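Local coordinates for DUF411 domain-containing protein (Pseudomonas aeruginosa, PDB 6WIS), which probably contributes to bacterial copper resistance, binding a cysteine-bridged cluster of four copper ions, at residues 79-91 and 106-120. Numbering follows the deposited sequence.
With CU (copper (II) ion), chain F.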
# COMPACT_ATOMS: atom_id res chain seq x y z
N ARG A 79 12.79 -6.30 4.98
CA ARG A 79 13.18 -7.35 4.04
C ARG A 79 14.01 -6.70 2.94
O ARG A 79 13.47 -6.05 2.03
CB ARG A 79 11.95 -8.08 3.50
CG ARG A 79 11.23 -8.93 4.53
CD ARG A 79 11.67 -10.40 4.44
NE ARG A 79 11.72 -10.83 3.05
CZ ARG A 79 10.74 -11.49 2.43
NH1 ARG A 79 9.64 -11.84 3.10
NH2 ARG A 79 10.87 -11.82 1.15
N ALA A 80 15.34 -6.87 3.03
CA ALA A 80 16.24 -6.24 2.08
C ALA A 80 16.03 -6.74 0.65
O ALA A 80 16.42 -6.04 -0.30
CB ALA A 80 17.69 -6.48 2.50
N ASP A 81 15.43 -7.91 0.47
CA ASP A 81 15.17 -8.41 -0.88
C ASP A 81 13.93 -7.80 -1.54
O ASP A 81 13.73 -8.03 -2.74
CB ASP A 81 15.03 -9.94 -0.85
CG ASP A 81 13.96 -10.40 0.12
OD1 ASP A 81 13.95 -9.90 1.27
OD2 ASP A 81 13.13 -11.25 -0.26
N LEU A 82 13.10 -7.04 -0.82
CA LEU A 82 11.84 -6.54 -1.35
C LEU A 82 11.91 -5.04 -1.62
O LEU A 82 12.40 -4.26 -0.79
CB LEU A 82 10.66 -6.82 -0.41
CG LEU A 82 10.35 -8.28 -0.09
CD1 LEU A 82 9.16 -8.37 0.85
CD2 LEU A 82 10.11 -9.09 -1.36
N VAL A 83 11.39 -4.64 -2.78
CA VAL A 83 11.31 -3.25 -3.19
C VAL A 83 9.90 -2.67 -3.05
O VAL A 83 9.70 -1.48 -3.31
CB VAL A 83 11.81 -3.11 -4.64
CG1 VAL A 83 10.75 -3.63 -5.59
CG2 VAL A 83 12.22 -1.66 -4.96
N GLY A 84 8.92 -3.48 -2.66
CA GLY A 84 7.55 -3.00 -2.54
C GLY A 84 6.63 -4.12 -2.11
O GLY A 84 6.99 -5.30 -2.14
N ALA A 85 5.44 -3.72 -1.65
CA ALA A 85 4.37 -4.66 -1.35
C ALA A 85 3.06 -4.06 -1.84
O ALA A 85 2.89 -2.84 -1.81
CB ALA A 85 4.28 -4.99 0.13
N ALA A 86 2.17 -4.92 -2.32
CA ALA A 86 0.91 -4.51 -2.92
C ALA A 86 -0.24 -5.34 -2.36
O ALA A 86 -0.10 -6.56 -2.17
CB ALA A 86 0.92 -4.68 -4.48
N VAL A 87 -1.36 -4.67 -2.12
CA VAL A 87 -2.68 -5.31 -2.06
C VAL A 87 -3.44 -4.84 -3.30
O VAL A 87 -3.97 -3.72 -3.31
CB VAL A 87 -3.45 -4.98 -0.78
CG1 VAL A 87 -4.85 -5.60 -0.87
CG2 VAL A 87 -2.68 -5.46 0.47
N PRO A 88 -3.49 -5.63 -4.37
CA PRO A 88 -4.12 -5.14 -5.60
C PRO A 88 -5.61 -4.87 -5.41
O PRO A 88 -6.27 -5.48 -4.57
CB PRO A 88 -3.89 -6.29 -6.59
CG PRO A 88 -2.71 -7.03 -6.04
CD PRO A 88 -2.84 -6.94 -4.55
N GLY A 89 -6.13 -3.94 -6.20
CA GLY A 89 -7.56 -3.70 -6.10
C GLY A 89 -7.94 -3.03 -4.79
O GLY A 89 -7.16 -2.27 -4.19
N MSE A 90 -9.15 -3.31 -4.34
CA MSE A 90 -9.62 -2.76 -3.08
C MSE A 90 -10.49 -3.77 -2.37
O MSE A 90 -11.72 -3.65 -2.39
CB MSE A 90 -10.40 -1.45 -3.29
CG MSE A 90 -9.67 -0.33 -4.00
SE MSE A 90 -10.78 1.30 -4.23
CE MSE A 90 -12.25 0.55 -5.28
N PRO A 91 -9.87 -4.77 -1.75
CA PRO A 91 -10.65 -5.83 -1.08
C PRO A 91 -11.35 -5.28 0.15
O PRO A 91 -10.75 -4.57 0.97
CB PRO A 91 -9.60 -6.87 -0.70
CG PRO A 91 -8.30 -6.13 -0.70
CD PRO A 91 -8.42 -5.05 -1.74
N TYR A 106 -7.67 -11.69 0.86
CA TYR A 106 -6.61 -10.99 0.12
C TYR A 106 -5.25 -11.34 0.70
O TYR A 106 -5.13 -11.86 1.81
CB TYR A 106 -6.83 -9.46 0.13
CG TYR A 106 -6.59 -8.75 1.47
CD1 TYR A 106 -7.60 -8.68 2.42
CD2 TYR A 106 -5.36 -8.14 1.75
CE1 TYR A 106 -7.39 -8.03 3.63
CE2 TYR A 106 -5.13 -7.48 2.97
CZ TYR A 106 -6.15 -7.43 3.90
OH TYR A 106 -5.95 -6.79 5.09
N GLN A 107 -4.22 -11.06 -0.09
CA GLN A 107 -2.83 -11.22 0.31
C GLN A 107 -2.10 -9.90 0.15
O GLN A 107 -2.44 -9.07 -0.70
CB GLN A 107 -2.13 -12.30 -0.53
CG GLN A 107 -2.89 -13.63 -0.67
CD GLN A 107 -2.29 -14.54 -1.73
OE1 GLN A 107 -2.06 -14.13 -2.87
NE2 GLN A 107 -2.03 -15.78 -1.36
N VAL A 108 -1.10 -9.69 0.99
CA VAL A 108 -0.11 -8.65 0.77
C VAL A 108 1.06 -9.29 0.03
O VAL A 108 1.68 -10.23 0.53
CB VAL A 108 0.35 -8.02 2.10
CG1 VAL A 108 1.47 -7.02 1.82
CG2 VAL A 108 -0.84 -7.36 2.81
N VAL A 109 1.33 -8.82 -1.17
CA VAL A 109 2.29 -9.46 -2.07
C VAL A 109 3.57 -8.63 -2.10
O VAL A 109 3.59 -7.49 -2.59
CB VAL A 109 1.69 -9.64 -3.47
CG1 VAL A 109 2.67 -10.38 -4.38
CG2 VAL A 109 0.34 -10.37 -3.39
N GLY A 110 4.66 -9.18 -1.58
CA GLY A 110 5.94 -8.52 -1.69
C GLY A 110 6.58 -8.78 -3.04
O GLY A 110 6.37 -9.82 -3.67
N LEU A 111 7.34 -7.80 -3.52
CA LEU A 111 8.00 -7.94 -4.84
C LEU A 111 9.49 -7.68 -4.77
O LEU A 111 9.87 -6.71 -4.15
CB LEU A 111 7.37 -6.90 -5.76
CG LEU A 111 5.93 -7.20 -6.12
CD1 LEU A 111 5.33 -6.05 -6.89
CD2 LEU A 111 5.86 -8.49 -6.90
N THR A 112 10.28 -8.56 -5.36
CA THR A 112 11.71 -8.30 -5.51
C THR A 112 11.97 -7.54 -6.81
O THR A 112 11.10 -7.42 -7.68
CB THR A 112 12.51 -9.59 -5.50
OG1 THR A 112 12.30 -10.26 -6.74
CG2 THR A 112 12.03 -10.51 -4.36
N ARG A 113 13.19 -7.02 -6.94
CA ARG A 113 13.61 -6.45 -8.22
C ARG A 113 13.57 -7.49 -9.34
O ARG A 113 13.17 -7.18 -10.46
CB ARG A 113 15.00 -5.84 -8.10
CG ARG A 113 14.95 -4.38 -7.66
CD ARG A 113 16.32 -3.79 -7.45
NE ARG A 113 16.34 -2.90 -6.30
CZ ARG A 113 15.88 -1.65 -6.31
NH1 ARG A 113 15.37 -1.13 -7.42
NH2 ARG A 113 15.93 -0.91 -5.19
N SER A 114 13.96 -8.73 -9.06
CA SER A 114 13.95 -9.75 -10.11
C SER A 114 12.53 -10.05 -10.59
O SER A 114 12.34 -10.88 -11.49
CB SER A 114 14.63 -11.04 -9.62
OG SER A 114 14.29 -11.34 -8.28
N GLY A 115 11.54 -9.37 -10.02
CA GLY A 115 10.16 -9.64 -10.36
C GLY A 115 9.51 -10.72 -9.52
O GLY A 115 8.31 -10.99 -9.71
N GLN A 116 10.24 -11.33 -8.60
CA GLN A 116 9.68 -12.40 -7.80
C GLN A 116 8.58 -11.86 -6.88
O GLN A 116 8.73 -10.79 -6.28
CB GLN A 116 10.77 -13.09 -6.98
CG GLN A 116 10.27 -14.24 -6.13
CD GLN A 116 9.51 -15.28 -6.94
OE1 GLN A 116 10.08 -15.94 -7.82
NE2 GLN A 116 8.22 -15.44 -6.65
N ALA A 117 7.49 -12.61 -6.79
CA ALA A 117 6.40 -12.30 -5.87
C ALA A 117 6.53 -13.19 -4.65
O ALA A 117 6.72 -14.40 -4.77
CB ALA A 117 5.03 -12.52 -6.53
N SER A 118 6.44 -12.57 -3.47
CA SER A 118 6.59 -13.26 -2.19
C SER A 118 5.49 -12.79 -1.26
O SER A 118 5.42 -11.60 -0.94
CB SER A 118 7.96 -12.97 -1.57
OG SER A 118 7.96 -13.32 -0.19
N VAL A 119 4.64 -13.72 -0.82
CA VAL A 119 3.47 -13.35 -0.03
C VAL A 119 3.91 -12.97 1.38
O VAL A 119 4.50 -13.78 2.10
CB VAL A 119 2.45 -14.49 -0.02
CG1 VAL A 119 1.32 -14.23 0.98
CG2 VAL A 119 1.90 -14.69 -1.42
N LEU A 120 3.66 -11.71 1.76
CA LEU A 120 3.98 -11.24 3.10
C LEU A 120 2.93 -11.63 4.13
O LEU A 120 3.26 -11.82 5.30
CB LEU A 120 4.11 -9.71 3.14
CG LEU A 120 5.34 -9.03 2.54
CD1 LEU A 120 5.26 -7.54 2.80
CD2 LEU A 120 6.63 -9.63 3.12
CU CU F . -11.78 1.74 -2.07
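Leu82 and Leu120 meet tip to tip, CD1 of Leu82 lying 3.6 Å from CD2 of Leu120, while the other branch of Leu120, CD1, rests 3.8 Å from Ala85 CB. Leu76 of helix 70-77 touches both Leu82 and Ala85, which places this apolar cluster between the sheet and that helix. Farther along the chain, Val87 divides its branches: CG1, anti to the backbone N (chi1 175°), reaches Tyr106 CD2, and CG2 packs against Val108 CG2 at 3.5 Å. Pro91 crosses Tyr106 at about a right angle, its CG against CB and the start of the ring. The framework is antiparallel: strand 106-111 lies between 84-86 and 117-123, and it forms a beta hairpin with 117-123 through the type I turn from Thr112 to Gly115. Ala86 and Val109 form a hydrogen-bonded pair, in which Val109 N donates to Ala86 O almost straight (174°). Met90, in the loop before Pro91, binds copper through SE together with Cys15 and Met97. At the opposite, polar end, Arg79 grips Asp81 side-on: NE meets OD1 at 3.0 Å and NH2 meets OD2 at 2.7 Å, both in the guanidinium plane. Leu82 CD1 covers one face of that guanidinium, and Ser118 OG lies at its edge.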